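Local coordinates for protein Ifi204 (Mus musculus domesticus, PDB 5YZW) that recognises DNA through its HIN domain and probably serves as an interferon-inducible sensor of DNA in immunity, at residues V18-T23 / H187-V192; T36-T41 / M92-T97; I62-D67 / C82-N87; F119-Y124 / R167-E172. All coordinates share one frame; numbering follows the deposited sequence.

Interaction 1 (V18-T23 / H187-V192)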
loop_
_atom_site.group_PDB
_atom_site.type_symbol
_atom_site.label_atom_id
_atom_site.label_comp_id
_atom_site.label_asym_id
_atom_site.label_seq_id
_atom_site.Cartn_x
_atom_site.Cartn_y
_atom_site.Cartn_z
ATOM N N VAL A 18 0.114 7.864 -4.488
ATOM C CA VAL A 18 -1.272 7.490 -4.231
ATOM C C VAL A 18 -1.667 6.434 -5.262
ATOM O O VAL A 18 -1.130 6.411 -6.370
ATOM C CB VAL A 18 -2.182 8.742 -4.299
ATOM C CG1 VAL A 18 -2.259 9.272 -5.722
ATOM C CG2 VAL A 18 -3.597 8.446 -3.772
ATOM N N THR A 19 -2.583 5.537 -4.888
ATOM C CA THR A 19 -3.256 4.679 -5.862
ATOM C C THR A 19 -4.583 5.306 -6.251
ATOM O O THR A 19 -5.154 6.108 -5.508
ATOM C CB THR A 19 -3.571 3.267 -5.340
ATOM O OG1 THR A 19 -4.696 3.322 -4.439
ATOM C CG2 THR A 19 -2.373 2.598 -4.685
ATOM N N GLU A 20 -5.094 4.888 -7.411
ATOM C CA GLU A 20 -6.464 5.188 -7.779
ATOM C C GLU A 20 -7.394 4.596 -6.723
ATOM O O GLU A 20 -7.010 3.675 -5.990
ATOM C CB GLU A 20 -6.789 4.587 -9.152
ATOM C CG GLU A 20 -6.685 3.067 -9.128
ATOM C CD GLU A 20 -6.976 2.402 -10.474
ATOM O OE1 GLU A 20 -7.572 3.047 -11.365
ATOM O OE2 GLU A 20 -6.591 1.226 -10.633
ATOM N N PRO A 21 -8.623 5.086 -6.629
ATOM C CA PRO A 21 -9.581 4.444 -5.730
ATOM C C PRO A 21 -10.067 3.130 -6.327
ATOM O O PRO A 21 -10.035 2.910 -7.540
ATOM C CB PRO A 21 -10.720 5.462 -5.610
ATOM C CG PRO A 21 -10.541 6.391 -6.764
ATOM C CD PRO A 21 -9.112 6.372 -7.161
ATOM N N PHE A 22 -10.521 2.247 -5.447
ATOM C CA PHE A 22 -10.952 0.925 -5.877
ATOM C C PHE A 22 -11.944 0.398 -4.855
ATOM O O PHE A 22 -12.009 0.872 -3.709
ATOM C CB PHE A 22 -9.760 -0.034 -6.055
ATOM C CG PHE A 22 -8.988 -0.293 -4.783
ATOM C CD1 PHE A 22 -7.924 0.519 -4.418
ATOM C CD2 PHE A 22 -9.336 -1.351 -3.953
ATOM C CE1 PHE A 22 -7.221 0.285 -3.244
ATOM C CE2 PHE A 22 -8.656 -1.588 -2.785
ATOM C CZ PHE A 22 -7.584 -0.777 -2.425
ATOM N N THR A 23 -12.762 -0.538 -5.320
ATOM C CA THR A 23 -13.774 -1.188 -4.503
ATOM C C THR A 23 -13.159 -2.358 -3.752
ATOM O O THR A 23 -12.681 -3.316 -4.368
ATOM C CB THR A 23 -14.926 -1.655 -5.394
ATOM O OG1 THR A 23 -15.262 -0.619 -6.333
ATOM C CG2 THR A 23 -16.140 -2.055 -4.578
ATOM N N HIS A 187 -7.774 -5.295 2.008
ATOM C CA HIS A 187 -7.391 -3.943 1.585
ATOM C C HIS A 187 -6.295 -3.944 0.531
ATOM O O HIS A 187 -5.716 -2.886 0.254
ATOM C CB HIS A 187 -6.946 -3.088 2.776
ATOM C CG HIS A 187 -8.020 -2.865 3.794
ATOM N ND1 HIS A 187 -7.751 -2.584 5.117
ATOM C CD2 HIS A 187 -9.370 -2.892 3.682
ATOM C CE1 HIS A 187 -8.888 -2.462 5.777
ATOM N NE2 HIS A 187 -9.884 -2.648 4.930
ATOM N N SER A 188 -5.991 -5.099 -0.058
ATOM C CA SER A 188 -4.907 -5.163 -1.025
ATOM C C SER A 188 -5.247 -4.416 -2.297
ATOM O O SER A 188 -6.411 -4.242 -2.684
ATOM C CB SER A 188 -4.544 -6.618 -1.408
ATOM O OG SER A 188 -4.154 -7.378 -0.281
ATOM N N TYR A 189 -4.186 -4.019 -2.983
ATOM C CA TYR A 189 -4.303 -3.382 -4.281
ATOM C C TYR A 189 -3.095 -3.807 -5.097
ATOM O O TYR A 189 -2.000 -4.000 -4.562
ATOM C CB TYR A 189 -4.370 -1.834 -4.164
ATOM C CG TYR A 189 -4.294 -1.147 -5.516
ATOM C CD1 TYR A 189 -5.436 -0.971 -6.295
ATOM C CD2 TYR A 189 -3.083 -0.700 -6.023
ATOM C CE1 TYR A 189 -5.365 -0.360 -7.559
ATOM C CE2 TYR A 189 -2.999 -0.088 -7.271
ATOM C CZ TYR A 189 -4.134 0.077 -8.039
ATOM O OH TYR A 189 -4.033 0.690 -9.277
ATOM N N MET A 190 -3.293 -3.948 -6.399
ATOM C CA MET A 190 -2.168 -4.253 -7.260
ATOM C C MET A 190 -2.464 -3.725 -8.652
ATOM O O MET A 190 -3.625 -3.585 -9.044
ATOM C CB MET A 190 -1.887 -5.764 -7.312
ATOM C CG MET A 190 -3.078 -6.604 -7.761
ATOM S SD MET A 190 -2.745 -8.396 -7.749
ATOM C CE MET A 190 -0.992 -8.387 -7.934
ATOM N N GLN A 191 -1.397 -3.423 -9.388
ATOM C CA GLN A 191 -1.510 -3.089 -10.798
ATOM C C GLN A 191 -0.192 -3.430 -11.477
ATOM O O GLN A 191 0.861 -3.456 -10.834
ATOM C CB GLN A 191 -1.864 -1.617 -11.006
ATOM C CG GLN A 191 -0.660 -0.725 -11.171
ATOM C CD GLN A 191 -0.974 0.737 -10.920
ATOM O OE1 GLN A 191 -0.219 1.431 -10.240
ATOM N NE2 GLN A 191 -2.076 1.219 -11.494
ATOM N N VAL A 192 -0.261 -3.715 -12.783
ATOM C CA VAL A 192 0.941 -3.945 -13.571
ATOM C C VAL A 192 1.459 -2.601 -14.068
ATOM O O VAL A 192 0.693 -1.654 -14.280
ATOM C CB VAL A 192 0.674 -4.919 -14.742
ATOM C CG1 VAL A 192 -0.178 -6.101 -14.285
ATOM C CG2 VAL A 192 0.003 -4.202 -15.888
HETATM O O HOH W 1 -3.208 3.375 -9.074
#

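Interaction 2 (T36-T41 / M92-T97)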
loop_
_atom_site.group_PDB
_atom_site.type_symbol
_atom_site.label_atom_id
_atom_site.label_comp_id
_atom_site.label_asym_id
_atom_site.label_seq_id
_atom_site.Cartn_x
_atom_site.Cartn_y
_atom_site.Cartn_z
ATOM N N THR A 36 1.113 7.086 0.302
ATOM C CA THR A 36 2.321 7.248 1.098
ATOM C C THR A 36 2.545 8.741 1.325
ATOM O O THR A 36 2.432 9.530 0.377
ATOM C CB THR A 36 3.512 6.599 0.390
ATOM O OG1 THR A 36 3.294 5.183 0.329
ATOM C CG2 THR A 36 4.796 6.856 1.156
ATOM N N VAL A 37 2.764 9.144 2.583
ATOM C CA VAL A 37 2.945 10.557 2.933
ATOM C C VAL A 37 4.155 10.671 3.849
ATOM O O VAL A 37 4.671 9.673 4.353
ATOM C CB VAL A 37 1.714 11.196 3.610
ATOM C CG1 VAL A 37 0.480 11.100 2.730
ATOM C CG2 VAL A 37 1.470 10.615 5.006
ATOM N N ALA A 38 4.603 11.911 4.072
ATOM C CA ALA A 38 5.821 12.110 4.851
ATOM C C ALA A 38 5.774 13.421 5.618
ATOM O O ALA A 38 5.366 14.451 5.072
ATOM C CB ALA A 38 7.063 12.103 3.956
ATOM N N THR A 39 6.193 13.373 6.885
ATOM C CA THR A 39 6.672 14.565 7.583
ATOM C C THR A 39 8.103 14.816 7.136
ATOM O O THR A 39 8.622 14.133 6.252
ATOM C CB THR A 39 6.599 14.404 9.096
ATOM O OG1 THR A 39 7.473 13.346 9.501
ATOM C CG2 THR A 39 5.173 14.125 9.575
ATOM N N GLU A 40 8.780 15.788 7.749
ATOM C CA GLU A 40 10.183 16.007 7.412
ATOM C C GLU A 40 11.099 14.867 7.865
ATOM O O GLU A 40 12.188 14.710 7.299
ATOM C CB GLU A 40 10.655 17.342 8.010
ATOM C CG GLU A 40 9.720 18.488 7.629
ATOM C CD GLU A 40 10.378 19.873 7.682
ATOM O OE1 GLU A 40 11.218 20.191 6.806
ATOM O OE2 GLU A 40 10.029 20.649 8.597
ATOM N N THR A 41 10.690 14.043 8.837
ATOM C CA THR A 41 11.563 12.965 9.306
ATOM C C THR A 41 11.002 11.547 9.177
ATOM O O THR A 41 11.769 10.590 9.337
ATOM C CB THR A 41 11.958 13.202 10.772
ATOM O OG1 THR A 41 10.789 13.183 11.596
ATOM C CG2 THR A 41 12.653 14.546 10.930
ATOM N N MET A 92 7.753 23.044 2.778
ATOM C CA MET A 92 8.092 21.729 3.280
ATOM C C MET A 92 9.192 21.187 2.389
ATOM O O MET A 92 9.148 21.353 1.166
ATOM C CB MET A 92 6.882 20.791 3.284
ATOM C CG MET A 92 7.068 19.563 4.154
ATOM S SD MET A 92 5.515 18.911 4.814
ATOM C CE MET A 92 6.181 17.829 6.061
ATOM N N VAL A 93 10.194 20.572 2.999
ATOM C CA VAL A 93 11.243 19.885 2.263
ATOM C C VAL A 93 11.299 18.433 2.733
ATOM O O VAL A 93 11.325 18.160 3.940
ATOM C CB VAL A 93 12.600 20.583 2.433
ATOM C CG1 VAL A 93 12.875 20.861 3.913
ATOM C CG2 VAL A 93 13.707 19.744 1.799
ATOM N N ILE A 94 11.295 17.507 1.782
ATOM C CA ILE A 94 11.407 16.078 2.053
ATOM C C ILE A 94 12.762 15.645 1.512
ATOM O O ILE A 94 12.977 15.638 0.293
ATOM C CB ILE A 94 10.258 15.290 1.410
ATOM C CG1 ILE A 94 8.921 15.992 1.673
ATOM C CG2 ILE A 94 10.227 13.838 1.899
ATOM C CD1 ILE A 94 8.447 15.893 3.112
ATOM N N SER A 95 13.686 15.308 2.412
ATOM C CA SER A 95 15.024 14.907 1.993
ATOM C C SER A 95 14.948 13.767 0.985
ATOM O O SER A 95 14.051 12.921 1.046
ATOM C CB SER A 95 15.857 14.490 3.205
ATOM O OG SER A 95 15.311 13.343 3.831
ATOM N N ASN A 96 15.885 13.771 0.033
ATOM C CA ASN A 96 15.895 12.734 -0.991
ATOM C C ASN A 96 16.094 11.356 -0.375
ATOM O O ASN A 96 15.561 10.364 -0.883
ATOM C CB ASN A 96 16.980 13.041 -2.025
ATOM C CG ASN A 96 16.807 12.254 -3.318
ATOM O OD1 ASN A 96 16.430 11.081 -3.307
ATOM N ND2 ASN A 96 17.089 12.903 -4.444
ATOM N N THR A 97 16.838 11.276 0.731
ATOM C CA THR A 97 16.994 9.999 1.417
ATOM C C THR A 97 15.664 9.512 1.981
ATOM O O THR A 97 15.342 8.320 1.891
ATOM C CB THR A 97 18.033 10.121 2.530
ATOM O OG1 THR A 97 17.657 11.188 3.405
ATOM C CG2 THR A 97 19.392 10.435 1.943
HETATM O O HOH W 2 13.221 15.549 5.244
#

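Interaction 3 (I62-D67 / C82-N87)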
loop_
_atom_site.group_PDB
_atom_site.type_symbol
_atom_site.label_atom_id
_atom_site.label_comp_id
_atom_site.label_asym_id
_atom_site.label_seq_id
_atom_site.Cartn_x
_atom_site.Cartn_y
_atom_site.Cartn_z
ATOM N N ILE A 62 0.614 19.474 0.047
ATOM C CA ILE A 62 0.880 19.455 1.481
ATOM C C ILE A 62 -0.456 19.577 2.202
ATOM O O ILE A 62 -1.302 20.394 1.820
ATOM C CB ILE A 62 1.874 20.558 1.880
ATOM C CG1 ILE A 62 3.187 20.323 1.132
ATOM C CG2 ILE A 62 2.184 20.486 3.347
ATOM C CD1 ILE A 62 4.105 21.519 1.150
ATOM N N ILE A 63 -0.681 18.706 3.193
ATOM C CA ILE A 63 -2.007 18.526 3.783
ATOM C C ILE A 63 -1.857 18.331 5.288
ATOM O O ILE A 63 -0.772 18.031 5.794
ATOM C CB ILE A 63 -2.781 17.323 3.145
ATOM C CG1 ILE A 63 -2.061 16.006 3.410
ATOM C CG2 ILE A 63 -2.997 17.518 1.638
ATOM C CD1 ILE A 63 -2.775 14.740 2.825
ATOM N N ALA A 64 -2.964 18.524 6.010
ATOM C CA ALA A 64 -2.997 18.376 7.466
ATOM C C ALA A 64 -4.030 17.305 7.794
ATOM O O ALA A 64 -5.182 17.404 7.363
ATOM C CB ALA A 64 -3.329 19.725 8.154
ATOM N N ILE A 65 -3.621 16.262 8.515
ATOM C CA ILE A 65 -4.491 15.116 8.783
ATOM C C ILE A 65 -4.859 15.109 10.264
ATOM O O ILE A 65 -3.973 15.042 11.122
ATOM C CB ILE A 65 -3.825 13.785 8.389
ATOM C CG1 ILE A 65 -3.430 13.770 6.905
ATOM C CG2 ILE A 65 -4.769 12.627 8.702
ATOM C CD1 ILE A 65 -2.672 12.480 6.483
ATOM N N SER A 66 -6.157 15.115 10.565
ATOM C CA SER A 66 -6.628 15.041 11.945
ATOM C C SER A 66 -7.585 13.870 12.137
ATOM O O SER A 66 -8.032 13.245 11.179
ATOM C CB SER A 66 -7.320 16.355 12.356
ATOM O OG SER A 66 -6.541 17.470 11.976
ATOM N N ASP A 67 -7.934 13.645 13.406
ATOM C CA ASP A 67 -8.788 12.546 13.838
ATOM C C ASP A 67 -8.552 11.288 13.016
ATOM O O ASP A 67 -9.475 10.817 12.338
ATOM C CB ASP A 67 -10.259 12.961 13.775
ATOM C CG ASP A 67 -10.577 14.111 14.720
ATOM O OD1 ASP A 67 -10.515 13.904 15.955
ATOM O OD2 ASP A 67 -10.872 15.223 14.233
ATOM N N CYS A 82 -11.390 15.167 7.901
ATOM C CA CYS A 82 -10.123 14.904 8.573
ATOM C C CYS A 82 -8.952 15.652 7.947
ATOM O O CYS A 82 -7.889 15.736 8.569
ATOM C CB CYS A 82 -9.791 13.394 8.546
ATOM S SG CYS A 82 -11.000 12.278 9.334
ATOM N N VAL A 83 -9.094 16.145 6.719
ATOM C CA VAL A 83 -7.961 16.625 5.930
ATOM C C VAL A 83 -8.253 18.038 5.431
ATOM O O VAL A 83 -9.352 18.314 4.943
ATOM C CB VAL A 83 -7.671 15.684 4.736
ATOM C CG1 VAL A 83 -6.459 16.173 3.959
ATOM C CG2 VAL A 83 -7.465 14.219 5.210
ATOM N N SER A 84 -7.274 18.939 5.568
ATOM C CA SER A 84 -7.331 20.277 4.973
ATOM C C SER A 84 -6.013 20.521 4.244
ATOM O O SER A 84 -5.003 19.878 4.551
ATOM C CB SER A 84 -7.592 21.361 6.032
ATOM O OG SER A 84 -6.492 21.450 6.910
ATOM N N ASP A 85 -6.026 21.429 3.239
ATOM C CA ASP A 85 -4.850 21.571 2.374
ATOM C C ASP A 85 -4.563 22.999 1.876
ATOM O O ASP A 85 -3.977 23.159 0.798
ATOM C CB ASP A 85 -4.971 20.656 1.147
ATOM C CG ASP A 85 -5.876 21.229 0.047
ATOM O OD1 ASP A 85 -6.936 21.824 0.359
ATOM O OD2 ASP A 85 -5.521 21.062 -1.143
ATOM N N VAL A 86 -4.897 24.039 2.630
ATOM C CA VAL A 86 -4.720 25.403 2.123
ATOM C C VAL A 86 -3.492 26.030 2.781
ATOM O O VAL A 86 -3.555 26.487 3.926
ATOM C CB VAL A 86 -5.973 26.256 2.324
ATOM C CG1 VAL A 86 -5.729 27.688 1.798
ATOM C CG2 VAL A 86 -7.156 25.616 1.613
ATOM N N ASN A 87 -2.379 26.070 2.034
ATOM C CA ASN A 87 -1.134 26.748 2.432
ATOM C C ASN A 87 -0.705 26.361 3.851
ATOM O O ASN A 87 -0.364 27.205 4.684
ATOM C CB ASN A 87 -1.274 28.276 2.294
ATOM C CG ASN A 87 0.061 28.976 2.024
ATOM O OD1 ASN A 87 0.652 28.819 0.960
ATOM N ND2 ASN A 87 0.527 29.762 2.991
HETATM O O HOH W 3 -1.286 23.262 1.473
#

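Interaction 4 (F119-Y124 / R167-E172)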
loop_
_atom_site.group_PDB
_atom_site.type_symbol
_atom_site.label_atom_id
_atom_site.label_comp_id
_atom_site.label_asym_id
_atom_site.label_seq_id
_atom_site.Cartn_x
_atom_site.Cartn_y
_atom_site.Cartn_z
ATOM N N PHE A 119 2.238 -6.590 6.780
ATOM C CA PHE A 119 1.752 -6.161 5.475
ATOM C C PHE A 119 2.866 -5.490 4.680
ATOM O O PHE A 119 3.640 -4.696 5.214
ATOM C CB PHE A 119 0.549 -5.243 5.655
ATOM C CG PHE A 119 -0.565 -5.899 6.421
ATOM C CD1 PHE A 119 -1.406 -6.814 5.806
ATOM C CD2 PHE A 119 -0.731 -5.652 7.775
ATOM C CE1 PHE A 119 -2.422 -7.445 6.514
ATOM C CE2 PHE A 119 -1.750 -6.263 8.485
ATOM C CZ PHE A 119 -2.599 -7.175 7.851
ATOM N N VAL A 120 2.958 -5.834 3.404
ATOM C CA VAL A 120 4.118 -5.538 2.571
ATOM C C VAL A 120 3.643 -4.821 1.311
ATOM O O VAL A 120 2.559 -5.115 0.792
ATOM C CB VAL A 120 4.888 -6.835 2.218
ATOM C CG1 VAL A 120 5.997 -6.568 1.195
ATOM C CG2 VAL A 120 5.465 -7.465 3.477
ATOM N N SER A 121 4.450 -3.872 0.832
ATOM C CA SER A 121 4.223 -3.158 -0.413
ATOM C C SER A 121 5.516 -3.202 -1.203
ATOM O O SER A 121 6.596 -3.100 -0.619
ATOM C CB SER A 121 3.832 -1.695 -0.160
ATOM O OG SER A 121 2.459 -1.585 0.180
ATOM N N GLY A 122 5.426 -3.358 -2.516
ATOM C CA GLY A 122 6.628 -3.504 -3.319
ATOM C C GLY A 122 6.297 -3.737 -4.776
ATOM O O GLY A 122 5.178 -4.127 -5.126
ATOM N N GLU A 123 7.298 -3.486 -5.619
ATOM C CA GLU A 123 7.202 -3.707 -7.055
ATOM C C GLU A 123 8.172 -4.811 -7.441
ATOM O O GLU A 123 9.379 -4.682 -7.218
ATOM C CB GLU A 123 7.519 -2.438 -7.840
ATOM C CG GLU A 123 6.757 -1.210 -7.405
ATOM C CD GLU A 123 7.112 0.006 -8.238
ATOM O OE1 GLU A 123 6.615 1.107 -7.926
ATOM O OE2 GLU A 123 7.889 -0.144 -9.204
ATOM N N TYR A 124 7.652 -5.879 -8.043
ATOM C CA TYR A 124 8.456 -7.052 -8.345
ATOM C C TYR A 124 8.185 -7.535 -9.765
ATOM O O TYR A 124 7.125 -7.278 -10.343
ATOM C CB TYR A 124 8.170 -8.186 -7.350
ATOM C CG TYR A 124 8.415 -7.811 -5.915
ATOM C CD1 TYR A 124 9.689 -7.854 -5.374
ATOM C CD2 TYR A 124 7.375 -7.370 -5.109
ATOM C CE1 TYR A 124 9.920 -7.510 -4.056
ATOM C CE2 TYR A 124 7.598 -7.005 -3.785
ATOM C CZ TYR A 124 8.876 -7.078 -3.267
ATOM O OH TYR A 124 9.113 -6.713 -1.954
ATOM N N ARG A 167 3.079 -4.012 -9.116
ATOM C CA ARG A 167 3.097 -3.134 -7.953
ATOM C C ARG A 167 2.079 -3.674 -6.957
ATOM O O ARG A 167 0.879 -3.710 -7.250
ATOM C CB ARG A 167 2.779 -1.694 -8.335
ATOM C CG ARG A 167 2.484 -0.782 -7.132
ATOM C CD ARG A 167 2.276 0.646 -7.598
ATOM N NE ARG A 167 3.504 1.189 -8.176
ATOM C CZ ARG A 167 3.545 1.988 -9.240
ATOM N NH1 ARG A 167 2.422 2.344 -9.856
ATOM N NH2 ARG A 167 4.714 2.435 -9.691
ATOM N N LEU A 168 2.566 -4.121 -5.800
ATOM C CA LEU A 168 1.735 -4.697 -4.752
ATOM C C LEU A 168 1.618 -3.714 -3.605
ATOM O O LEU A 168 2.631 -3.180 -3.134
ATOM C CB LEU A 168 2.315 -6.012 -4.224
ATOM C CG LEU A 168 2.791 -7.068 -5.220
ATOM C CD1 LEU A 168 3.679 -8.079 -4.504
ATOM C CD2 LEU A 168 1.593 -7.739 -5.820
ATOM N N VAL A 169 0.395 -3.498 -3.131
ATOM C CA VAL A 169 0.172 -2.624 -1.981
ATOM C C VAL A 169 -0.641 -3.380 -0.942
ATOM O O VAL A 169 -1.727 -3.891 -1.247
ATOM C CB VAL A 169 -0.538 -1.322 -2.372
ATOM C CG1 VAL A 169 -0.738 -0.472 -1.131
ATOM C CG2 VAL A 169 0.253 -0.600 -3.455
ATOM N N CYS A 170 -0.103 -3.470 0.273
ATOM C CA CYS A 170 -0.796 -4.058 1.416
ATOM C C CYS A 170 -1.165 -5.520 1.155
ATOM O O CYS A 170 -2.330 -5.903 1.220
ATOM C CB CYS A 170 -2.041 -3.244 1.770
ATOM S SG CYS A 170 -2.804 -3.711 3.358
ATOM N N PHE A 171 -0.142 -6.326 0.860
ATOM C CA PHE A 171 -0.240 -7.783 0.848
ATOM C C PHE A 171 0.298 -8.362 2.154
ATOM O O PHE A 171 1.196 -7.791 2.775
ATOM C CB PHE A 171 0.537 -8.364 -0.332
ATOM C CG PHE A 171 -0.215 -8.348 -1.608
ATOM C CD1 PHE A 171 -0.666 -7.166 -2.154
ATOM C CD2 PHE A 171 -0.468 -9.546 -2.292
ATOM C CE1 PHE A 171 -1.369 -7.148 -3.348
ATOM C CE2 PHE A 171 -1.177 -9.532 -3.470
ATOM C CZ PHE A 171 -1.633 -8.334 -4.000
ATOM N N GLU A 172 -0.234 -9.517 2.570
ATOM C CA GLU A 172 0.188 -10.100 3.845
ATOM C C GLU A 172 1.291 -11.122 3.638
ATOM O O GLU A 172 1.160 -12.034 2.818
ATOM C CB GLU A 172 -0.970 -10.748 4.608
ATOM C CG GLU A 172 -0.539 -11.331 5.970
ATOM C CD GLU A 172 -1.700 -11.845 6.829
ATOM O OE1 GLU A 172 -2.869 -11.714 6.416
ATOM O OE2 GLU A 172 -1.438 -12.410 7.918
#

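Interaction 1 (V18-T23 / H187-V192)
Tyr189 presents its ring to Thr19 and Phe22 and its hydroxyl to Glu20, joining the two OB folds of the HIN domain: 18-23 lies on strand 11-25 of the first barrel, 187-192 on the last strand of the second. With CG anti to the backbone N (chi1 172°), the ring stands out from its strand to meet the other barrel. Thr19 lies over one face in a CH-pi contact, its CB 4.1 Å from the centroid of the Tyr189 ring and 18° off the normal, while its methyl CG2 comes to 3.6 Å from CD2 of Tyr189. Threonine suits a place needing both characters, for its OG1 bonds to Glu20 O and to His34 N. Phe22 comes in at the CD1 flank of the ring, on the same side of its plane as Thr19, its CD1 3.5 Å from Tyr189 CD1, the planes 33° apart, neither stacked nor edge-to-face. Glu20 crosses the tyrosine at about a right angle, its carboxylate nearly perpendicular to the ring; OE2 accepts from Tyr189 OH at 2.9 Å, on the anti side but well out of the carboxylate plane. A water donates to Tyr189 OH at 2.8 Å. A phenylalanine in place of Tyr189 would probably leave Glu20 OE2 without this donor and that water without an acceptor. The same water accepts from Glu20 N at 2.9 Å.

Interaction 2 (T36-T41 / M92-T97)
Met92 sets CG anti to its backbone N (chi1 -163°) and runs on extended, which carries its methyl CE across to the backbone of Ala38 and Thr39. CE lies 3.6 Å from Ala38 O and equally near Thr39 CA, and it also touches the Glu40 side chain, CG to CE 3.9 Å. A long, unbranched thioether suits this reach. Ile94 instead bends at chi2 (-72°), bringing CD1 to 3.6 Å from Thr39 O and 4.1 Å from Ala38 CB; its side chain also rests on Met14 of strand 11-25, and the small alanine leaves room for the branched one. At the exposed side Glu40 crosses Val93 at about a right angle, OE1 3.4 Å from the methyl CG1, a contact without polar pairing. A water accepts from Ser95 N at 2.9 Å and donates weakly to Val93 O; it also lies by Glu40 O, too close for that distance to be trusted. Thr39 OG1 turns to Glu42 N in its own turn. Ser95 OG bonds to Leu98 N, the classic serine N-cap of helix 96-103. Leading into it, Met92 to Ile94 pack on the end of strand 30-38 and the next turn, where the linker between the HIN domain's OB folds begins.

Interaction 3 (I62-D67 / C82-N87)
Ala64 and Ser84 face each other as an antiparallel hydrogen-bonded pair, and three backbone hydrogen bonds join the strands. Ala64 N gives its hydrogen to Ser84 O at 2.8 Å, and Ser84 N returns a longer bond to Ala64 O at 3.2 Å. Ser66 N bonds to Cys82 O at 2.7 Å, the straightest of the three at 164°. CA-H...O contacts fill the positions between: Val83 CA approaches Ala64 O at 3.2 Å, and Ile65 CA lies near Cys82 O. Strand 83-84 extends the curled sheet of the first OB fold, adding an edge to strand 62-71, whose Ile63 and Ile65 are also bonded through the backbone to Val13 and Lys11. Apolar contacts lie on the face of Ile65 and Val83. Val83 holds CG1 anti to its backbone N (chi1 -178°), placing that methyl 3.9 Å from Ile63 CB, and both Ile65 and Val83 rest on Ile77 of strand 74-77; beta-branched residues suit an extended strand with a buried side. Asp85 CB packs on Ile63 CG2, and the small Cys82 side chain fits close against Ser66 O through CB and SG. The other face bears Ala64 and Ser84, short side chains befitting a more exposed surface, CB to OG 3.8 Å. Beyond, a water donates to Ile62 O at 2.9 Å and, weakly, to Asp85 O, while Asp85 OD2 is hydrogen-bonded to Asn61 ND2.

Interaction 4 (F119-Y124 / R167-E172)
Arg167 runs beside Glu123, the two side chains pointing the same way from an antiparallel non-hydrogen-bonded pair. At its base, Arg167 CB touches Glu123 CG at 4.1 Å. The chain then bends at chi3 (-65°), which turns the guanidinium edge to the carboxylate: NE and NH2 both donate to Glu123 OE1, at 3.1 and 2.9 Å, a side-on salt bridge gripping a single oxygen. OE1 sits in the guanidinium plane, yet both nitrogens come to it from above one face of the carboxylate, the two planes being 64° apart. At the tip NH1 bonds to Gln191 OE1, so a planar group with several N-H directions serves two neighbours. Replacing Glu123 by an alanine would probably leave the guanidinium charge without its mate, NE and NH2 without their acceptor, and the group freer to turn. Paired backbone bonds hold the strands, Leu168 N to Gly122 O at 2.7 Å and Val120 N to Phe171 O also at 2.7 Å, each with a return bond. Glycine fits at 122 because a CB would run into the Tyr124 ring, whose CD2 packs on Leu168 CD1 at 3.8 Å. Cys170 has a positive phi (60°), its sulfur lying obliquely beside the Phe119 ring, SG to CD1 4.2 Å. Cys170 and Phe171 both face Val120, a G1 beta bulge at the corner where strand 165-169 gives way to 171-175, letting strand 119-132 pair with both in the curled barrel of the second OB fold.

Overall arrangement
From the N terminus, strand 11-25 opens interaction 1, which closes only at the last strand, 189-192, so that the other three contacts nest inside its loop and the two OB folds are drawn together. Strand 30-38 next opens interaction 2, whose loop ends at 92-97, the lead-in to helix 96-103, and encloses interaction 3, the short closure of 62-67 on 82-87. These two touch through Met92 CB and Ile62 CD1. Interaction 4 follows in series within the second barrel, about 26 Å from interaction 3 between centres. It adjoins interaction 1, because strands 165-169 and 189-192 are sheet neighbours, with Met190 packing on Leu168 and Ser188 OG probably bonded to Cys170 O.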